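Local coordinates for protein pyrrolidone-carboxylate peptidase (Deinococcus radiodurans R1, PDB 5Z48) that binds pyroglutamate in its pocket and probably removes N-terminal pyroglutamate (5-oxoproline) from peptides as a cysteine peptidase of the C15 family, at residues E12-T16 against I94-A98; D64-V68 against R162-P166; T81-V85 against L121-L125. All coordinates share one frame; numbering follows the deposited sequence.

From the N terminus, segment 12-16 follows strand 5-11 and opens contact 1, which closes at 94-98, in the loop after strand 80-90. Contact 2 starts before this closes: segment 64-68 leads into strand 67-73 and meets 162-166, the loop ahead of strand 167-172. Contacts 1 and 2 therefore cross, their centres about 29 Å apart. Contact 3 joins strand 80-90 to helix 121-130 and lies wholly within the span that contact 2 brackets, but it crosses contact 1. Contacts 2 and 3 both reach the central mixed sheet, with centres about 16 Å apart. Contact 1 lies across the chain's centre from both and brings two surface loops together beside the pyroglutamate.

Contact 1: residues E12-T16 against I94-A98; sequences EPFHT and IPDNA. With PCA (pyroglutamic acid), chain I.
Two loops meet at the pyroglutamate pocket, where Asn97 grips the backbone of the loop that carries Phe14. Asn97 ND2 donates to Pro13 O at 3.0 Å. ND2 lies in the plane of the Pro13 carbonyl, and that oxygen lies almost in the amide plane of Asn97. The N-H...O angle is 161°. The other end of the amide, OD1, rests 3.5 Å from Phe14 CB. Two waters extend the grip: one bridges Asn97 ND2 and Glu12 OE1, the other Asn97 OD1 and the backbone N of His15. Further along, Ile94 CD1 sits over one face of the His15 ring, 3.9 Å from its centroid, in a CH-pi contact. The His15 ring is brought there with CG anti to the backbone N (chi1 -169°). The same Ile94 methyl lies at the edge of the Phe14 ring, 4.2 Å from CE2. A face of this ring is given to the ligand, with Phe14 CE1 3.3 Å from PCA CD. Asn20 and Val47, also of the pocket, touch Phe14 as well. Both ends of the Asn97 amide thus have polar partners, which should limit its rotation. The contact joins the Pro13 carbonyl to the second loop while the aromatic face packs on the pyroglutamate ring.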
loop_
_atom_site.group_PDB
_atom_site.type_symbol
_atom_site.label_atom_id
_atom_site.label_comp_id
_atom_site.label_asym_id
_atom_site.label_seq_id
_atom_site.Cartn_x
_atom_site.Cartn_y
_atom_site.Cartn_z
ATOM N N GLU B 12 7.102 -18.137 18.352
ATOM C CA GLU B 12 6.528 -17.366 19.481
ATOM C C GLU B 12 6.193 -15.917 19.093
ATOM O O GLU B 12 6.657 -15.406 18.068
ATOM C CB GLU B 12 7.505 -17.348 20.641
ATOM C CG GLU B 12 7.892 -18.723 21.129
ATOM C CD GLU B 12 8.937 -18.686 22.243
ATOM O OE1 GLU B 12 9.372 -17.594 22.665
ATOM O OE2 GLU B 12 9.363 -19.786 22.659
ATOM N N PRO B 13 5.401 -15.211 19.919
ATOM C CA PRO B 13 5.199 -13.773 19.679
ATOM C C PRO B 13 6.523 -13.029 19.745
ATOM O O PRO B 13 7.476 -13.461 20.396
ATOM C CB PRO B 13 4.264 -13.335 20.810
ATOM C CG PRO B 13 3.582 -14.627 21.267
ATOM C CD PRO B 13 4.659 -15.682 21.104
ATOM N N PHE B 14 6.571 -11.892 19.055
ATOM C CA PHE B 14 7.776 -11.085 18.990
ATOM C C PHE B 14 7.357 -9.655 18.695
ATOM O O PHE B 14 6.204 -9.385 18.329
ATOM C CB PHE B 14 8.745 -11.603 17.899
ATOM C CG PHE B 14 8.195 -11.469 16.519
ATOM C CD1 PHE B 14 7.222 -12.359 16.074
ATOM C CD2 PHE B 14 8.600 -10.423 15.697
ATOM C CE1 PHE B 14 6.685 -12.237 14.789
ATOM C CE2 PHE B 14 8.066 -10.273 14.405
ATOM C CZ PHE B 14 7.090 -11.181 13.970
ATOM N N HIS B 15 8.311 -8.748 18.862
ATOM C CA HIS B 15 8.096 -7.316 18.593
ATOM C C HIS B 15 6.917 -6.847 19.458
ATOM O O HIS B 15 6.862 -7.179 20.653
ATOM C CB HIS B 15 7.919 -7.150 17.074
ATOM C CG HIS B 15 7.951 -5.732 16.609
ATOM N ND1 HIS B 15 8.994 -4.879 16.891
ATOM C CD2 HIS B 15 7.078 -5.030 15.848
ATOM C CE1 HIS B 15 8.760 -3.704 16.334
ATOM N NE2 HIS B 15 7.605 -3.771 15.694
ATOM N N THR B 16 5.977 -6.082 18.894
ATOM C CA THR B 16 4.818 -5.591 19.631
ATOM C C THR B 16 3.606 -6.500 19.484
ATOM O O THR B 16 2.512 -6.141 19.965
ATOM C CB THR B 16 4.464 -4.185 19.158
ATOM O OG1 THR B 16 4.319 -4.208 17.733
ATOM C CG2 THR B 16 5.582 -3.215 19.533
ATOM N N ILE B 94 14.306 -4.994 12.950
ATOM C CA ILE B 94 13.927 -4.856 14.358
ATOM C C ILE B 94 14.729 -5.883 15.140
ATOM O O ILE B 94 15.201 -6.879 14.572
ATOM C CB ILE B 94 12.411 -5.090 14.584
ATOM C CG1 ILE B 94 11.985 -6.440 13.970
ATOM C CG2 ILE B 94 11.582 -3.954 13.985
ATOM C CD1 ILE B 94 10.585 -6.892 14.438
ATOM N N PRO B 95 14.915 -5.668 16.441
ATOM C CA PRO B 95 15.650 -6.659 17.231
ATOM C C PRO B 95 14.861 -7.955 17.333
ATOM O O PRO B 95 13.629 -7.997 17.188
ATOM C CB PRO B 95 15.832 -5.999 18.607
ATOM C CG PRO B 95 14.907 -4.787 18.588
ATOM C CD PRO B 95 14.662 -4.412 17.180
ATOM N N ASP B 96 15.606 -9.032 17.570
ATOM C CA ASP B 96 14.970 -10.306 17.875
ATOM C C ASP B 96 14.583 -10.287 19.356
ATOM O O ASP B 96 14.735 -9.278 20.054
ATOM C CB ASP B 96 15.892 -11.467 17.474
ATOM C CG ASP B 96 17.213 -11.527 18.300
ATOM O OD1 ASP B 96 17.264 -11.043 19.473
ATOM O OD2 ASP B 96 18.203 -12.135 17.791
ATOM N N ASN B 97 14.094 -11.406 19.881
ATOM C CA ASN B 97 13.572 -11.454 21.247
ATOM C C ASN B 97 14.657 -11.477 22.321
ATOM O O ASN B 97 14.338 -11.368 23.518
ATOM C CB ASN B 97 12.636 -12.656 21.414
ATOM C CG ASN B 97 11.232 -12.354 20.923
ATOM O OD1 ASN B 97 10.907 -11.205 20.606
ATOM N ND2 ASN B 97 10.390 -13.371 20.892
ATOM N N ALA B 98 15.931 -11.534 21.911
ATOM C CA ALA B 98 17.034 -11.261 22.812
ATOM C C ALA B 98 17.517 -9.817 22.712
ATOM O O ALA B 98 18.485 -9.460 23.395
ATOM C CB ALA B 98 18.184 -12.237 22.557
HETATM N N PCA I . 7.897 -13.684 11.732
HETATM C CA PCA I . 9.243 -13.122 11.784
HETATM C CB PCA I . 10.009 -13.854 12.899
HETATM C CG PCA I . 9.021 -14.768 13.625
HETATM C CD PCA I . 7.770 -14.644 12.795
HETATM O OE PCA I . 6.755 -15.305 13.043
HETATM C C PCA I . 9.901 -13.196 10.393
HETATM O O PCA I . 11.117 -13.346 10.231
HETATM O OXT PCA I . 9.189 -13.145 9.350
HETATM O O HOH W 1 11.150 -16.174 21.547
HETATM O O HOH W 2 10.801 -8.638 20.269
#

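Contact 2: residues D64-V68 against R162-P166; sequences DPGAV and RGAVP
Val68 N donates to Pro166 O at 2.8 Å, with an N-H...O angle of 151°. The same carbonyl oxygen takes a CA-H...O contact from Ala67 CA, 3.3 Å away, so two neighbouring residues of 64-68 converge on it. Next to this bond the Pro166 ring brings its CD to 3.4 Å from Gly66 O. Val165 CG1 fits beside the backbone, 3.6 Å from both Pro65 O and Gly66 O. Its chi1 of 174° sets this methyl anti to the backbone N. CG1 also makes a looser apolar contact with Val68 CG2. Farther out, Asp64 and Arg162 form a salt bridge, with Asp64 OD1 2.8 Å from Arg162 NH1. The oxygen lies over one face of the guanidinium, well out of its plane, and no N-H points at it. The carboxylate lies over that face toward its rim, with the two planes 21° apart. The attraction is therefore one of charge alone.

The backbone bond belongs to the start of the parallel pairing of strands 67-73 and 167-172 in the central sheet. Val68 also bonds to the backbone of Gly168, and on the other flank Ala67 pairs with Leu7 of strand 5-11. A type I beta turn from Arg162 to Val165, closed by Val165 N on Arg162 O at 3.0 Å, brings the chain from helix 145-159 to strand 167-172. Asp64 leaves helix 49-63 with positive phi, where the chain breaks from the helix toward strand 67-73. Leu157 of helix 145-159 touches both Arg162 and Val165, and Trp156 also touches Arg162. Leu60 of helix 49-63 lies against Pro65 and Val68.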
loop_
_atom_site.group_PDB
_atom_site.type_symbol
_atom_site.label_atom_id
_atom_site.label_comp_id
_atom_site.label_asym_id
_atom_site.label_seq_id
_atom_site.Cartn_x
_atom_site.Cartn_y
_atom_site.Cartn_z
ATOM N N ASP B 64 13.671 -37.090 12.185
ATOM C CA ASP B 64 14.005 -37.601 10.858
ATOM C C ASP B 64 12.784 -37.484 9.936
ATOM O O ASP B 64 12.279 -38.491 9.430
ATOM C CB ASP B 64 14.515 -39.035 10.924
ATOM C CG ASP B 64 15.228 -39.461 9.654
ATOM O OD1 ASP B 64 15.546 -38.599 8.802
ATOM O OD2 ASP B 64 15.533 -40.664 9.555
ATOM N N PRO B 65 12.278 -36.271 9.728
ATOM C CA PRO B 65 10.971 -36.126 9.078
ATOM C C PRO B 65 11.068 -36.390 7.585
ATOM O O PRO B 65 12.118 -36.207 6.972
ATOM C CB PRO B 65 10.590 -34.670 9.366
ATOM C CG PRO B 65 11.931 -33.956 9.559
ATOM C CD PRO B 65 12.863 -34.992 10.158
ATOM N N GLY B 66 9.944 -36.829 7.009
ATOM C CA GLY B 66 9.838 -36.977 5.570
ATOM C C GLY B 66 9.508 -35.711 4.828
ATOM O O GLY B 66 9.604 -35.712 3.598
ATOM N N ALA B 67 9.126 -34.652 5.538
ATOM C CA ALA B 67 8.842 -33.346 4.961
ATOM C C ALA B 67 8.877 -32.337 6.087
ATOM O O ALA B 67 8.635 -32.691 7.249
ATOM C CB ALA B 67 7.465 -33.339 4.288
ATOM N N VAL B 68 9.185 -31.073 5.741
ATOM C CA VAL B 68 9.379 -30.008 6.726
ATOM C C VAL B 68 8.609 -28.776 6.268
ATOM O O VAL B 68 8.878 -28.227 5.184
ATOM C CB VAL B 68 10.873 -29.676 6.925
ATOM C CG1 VAL B 68 11.081 -28.535 7.913
ATOM C CG2 VAL B 68 11.656 -30.943 7.324
ATOM N N ARG B 162 20.101 -35.507 2.968
ATOM C CA ARG B 162 18.649 -35.527 2.992
ATOM C C ARG B 162 18.068 -34.387 2.181
ATOM O O ARG B 162 16.952 -33.901 2.460
ATOM C CB ARG B 162 18.142 -35.481 4.426
ATOM C CG ARG B 162 18.513 -36.763 5.187
ATOM C CD ARG B 162 18.209 -36.706 6.652
ATOM N NE ARG B 162 18.660 -37.970 7.235
ATOM C CZ ARG B 162 18.557 -38.298 8.516
ATOM N NH1 ARG B 162 17.990 -37.444 9.374
ATOM N NH2 ARG B 162 19.011 -39.488 8.932
ATOM N N GLY B 163 18.802 -33.965 1.144
ATOM C CA GLY B 163 18.312 -32.911 0.273
ATOM C C GLY B 163 17.021 -33.243 -0.443
ATOM O O GLY B 163 16.307 -32.326 -0.881
ATOM N N ALA B 164 16.686 -34.519 -0.558
ATOM C CA ALA B 164 15.414 -34.883 -1.168
ATOM C C ALA B 164 14.207 -34.677 -0.251
ATOM O O ALA B 164 13.066 -34.819 -0.726
ATOM C CB ALA B 164 15.450 -36.339 -1.624
ATOM N N VAL B 165 14.411 -34.414 1.044
ATOM C CA VAL B 165 13.279 -34.168 1.941
ATOM C C VAL B 165 12.644 -32.819 1.613
ATOM O O VAL B 165 13.307 -31.789 1.786
ATOM C CB VAL B 165 13.732 -34.210 3.403
ATOM C CG1 VAL B 165 12.579 -33.812 4.327
ATOM C CG2 VAL B 165 14.230 -35.580 3.768
ATOM N N PRO B 166 11.386 -32.762 1.176
ATOM C CA PRO B 166 10.786 -31.461 0.828
ATOM C C PRO B 166 10.729 -30.553 2.054
ATOM O O PRO B 166 10.253 -30.943 3.136
ATOM C CB PRO B 166 9.384 -31.826 0.324
ATOM C CG PRO B 166 9.523 -33.272 -0.127
ATOM C CD PRO B 166 10.488 -33.895 0.877
#

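Contact 3: residues T81-V85 against L121-L125; sequences TLERV and LRAIL. With DMS (dimethyl sulfoxide), chain H.
Leu82 pushes its CD1 methyl against the first turn of helix 121-130, among Leu121, Ile124 and Leu125. CD1 is 3.7 Å from Ile124 CG2 and 3.9 Å from Leu125 CD2. It also lies 3.7 Å from Leu121 O, the carbonyl that accepts from Leu125 N within the helix. With CG anti to the carbonyl carbon, chi1 -60°, Leu121 reaches back so that CD2 is 4.0 Å from Leu82 CB. An alanine in place of Leu121 would lack CD2 and is likely to leave a gap beside Leu82 CB. Residues 121-125 run nearly antiparallel to strand 81-83, the axes of these short segments 9.9 Å apart at closest. The oxygen O of dimethyl sulfoxide, probably from the crystallisation liquor, accepts from Leu121 N at 2.9 Å.

Glu83 starts off away from the helix, and its OE2 hydrogen-bonds to His171, consistent with its proposed place in the Cys-His-Glu triad. Beyond the apolar patch, Arg84 NH2 and Arg122 NH2 come within 3.8 Å. Arg84 NE bonds to Asn139. Asp104 of the second subunit forms salt bridges with both arginines, and Asp91 of that subunit forms one with Arg122. These acids probably offset the paired positive charges, so the arginines probably help to join the subunits.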
loop_
_atom_site.group_PDB
_atom_site.type_symbol
_atom_site.label_atom_id
_atom_site.label_comp_id
_atom_site.label_asym_id
_atom_site.label_seq_id
_atom_site.Cartn_x
_atom_site.Cartn_y
_atom_site.Cartn_z
ATOM N N THR B 81 1.517 -17.110 1.928
ATOM C CA THR B 81 2.555 -17.150 0.903
ATOM C C THR B 81 3.572 -18.251 1.180
ATOM O O THR B 81 3.827 -18.632 2.331
ATOM C CB THR B 81 3.323 -15.797 0.758
ATOM O OG1 THR B 81 3.783 -15.332 2.051
ATOM C CG2 THR B 81 2.409 -14.735 0.112
ATOM N N LEU B 82 4.118 -18.799 0.093
ATOM C CA LEU B 82 5.170 -19.821 0.145
ATOM C C LEU B 82 6.486 -19.186 -0.284
ATOM O O LEU B 82 6.562 -18.584 -1.374
ATOM C CB LEU B 82 4.848 -20.987 -0.796
ATOM C CG LEU B 82 3.572 -21.737 -0.540
ATOM C CD1 LEU B 82 3.332 -22.639 -1.749
ATOM C CD2 LEU B 82 3.698 -22.546 0.761
ATOM N N GLU B 83 7.540 -19.327 0.552
ATOM C CA GLU B 83 8.841 -18.727 0.250
ATOM C C GLU B 83 9.603 -19.559 -0.760
ATOM O O GLU B 83 9.814 -20.769 -0.568
ATOM C CB GLU B 83 9.683 -18.571 1.535
ATOM C CG GLU B 83 9.025 -17.610 2.517
ATOM C CD GLU B 83 8.810 -16.202 1.988
ATOM O OE1 GLU B 83 9.409 -15.818 0.939
ATOM O OE2 GLU B 83 7.976 -15.480 2.619
ATOM N N ARG B 84 10.049 -18.914 -1.844
ATOM C CA ARG B 84 10.820 -19.643 -2.838
ATOM C C ARG B 84 12.241 -19.889 -2.405
ATOM O O ARG B 84 12.844 -20.872 -2.847
ATOM C CB ARG B 84 10.796 -18.876 -4.171
ATOM C CG ARG B 84 11.418 -19.702 -5.320
ATOM C CD ARG B 84 11.511 -18.910 -6.649
ATOM N NE ARG B 84 10.197 -18.502 -7.160
ATOM C CZ ARG B 84 9.467 -19.218 -8.017
ATOM N NH1 ARG B 84 9.871 -20.442 -8.404
ATOM N NH2 ARG B 84 8.327 -18.705 -8.501
ATOM N N VAL B 85 12.825 -18.978 -1.622
ATOM C CA VAL B 85 14.280 -18.982 -1.429
ATOM C C VAL B 85 14.629 -18.500 -0.025
ATOM O O VAL B 85 14.077 -17.518 0.486
ATOM C CB VAL B 85 14.965 -18.158 -2.541
ATOM C CG1 VAL B 85 14.467 -16.723 -2.517
ATOM C CG2 VAL B 85 16.475 -18.249 -2.428
ATOM N N LEU B 121 5.743 -26.329 -4.767
ATOM C CA LEU B 121 5.080 -25.023 -4.643
ATOM C C LEU B 121 3.782 -24.977 -5.431
ATOM O O LEU B 121 2.760 -24.509 -4.904
ATOM C CB LEU B 121 6.016 -23.883 -5.091
ATOM C CG LEU B 121 7.312 -23.798 -4.284
ATOM C CD1 LEU B 121 8.200 -22.689 -4.904
ATOM C CD2 LEU B 121 7.101 -23.583 -2.782
ATOM N N ARG B 122 3.801 -25.392 -6.703
ATOM C CA ARG B 122 2.583 -25.243 -7.509
ATOM C C ARG B 122 1.473 -26.170 -7.028
ATOM O O ARG B 122 0.297 -25.769 -7.042
ATOM C CB ARG B 122 2.868 -25.462 -8.998
ATOM C CG ARG B 122 3.823 -24.425 -9.607
ATOM C CD ARG B 122 3.245 -23.010 -9.697
ATOM N NE ARG B 122 4.307 -22.020 -9.994
ATOM C CZ ARG B 122 4.094 -20.706 -10.008
ATOM N NH1 ARG B 122 2.874 -20.215 -9.768
ATOM N NH2 ARG B 122 5.092 -19.864 -10.203
ATOM N N ALA B 123 1.812 -27.364 -6.529
ATOM C CA ALA B 123 0.788 -28.258 -5.992
ATOM C C ALA B 123 0.129 -27.659 -4.759
ATOM O O ALA B 123 -1.078 -27.826 -4.539
ATOM C CB ALA B 123 1.412 -29.599 -5.648
ATOM N N ILE B 124 0.905 -26.958 -3.925
ATOM C CA ILE B 124 0.293 -26.315 -2.763
ATOM C C ILE B 124 -0.631 -25.178 -3.195
ATOM O O ILE B 124 -1.757 -25.061 -2.688
ATOM C CB ILE B 124 1.378 -25.815 -1.793
ATOM C CG1 ILE B 124 2.191 -26.993 -1.220
ATOM C CG2 ILE B 124 0.737 -24.994 -0.641
ATOM C CD1 ILE B 124 3.513 -26.524 -0.513
ATOM N N LEU B 125 -0.173 -24.322 -4.119
ATOM C CA LEU B 125 -1.044 -23.245 -4.608
ATOM C C LEU B 125 -2.338 -23.794 -5.170
ATOM O O LEU B 125 -3.419 -23.225 -4.946
ATOM C CB LEU B 125 -0.317 -22.422 -5.679
ATOM C CG LEU B 125 0.864 -21.568 -5.180
ATOM C CD1 LEU B 125 1.334 -20.654 -6.302
ATOM C CD2 LEU B 125 0.662 -20.771 -3.890
HETATM S S DMS H . 9.292 -26.126 -7.027
HETATM O O DMS H . 7.858 -26.348 -6.735
HETATM C C1 DMS H . 10.408 -26.019 -5.600
HETATM C C2 DMS H . 9.565 -24.548 -7.879
#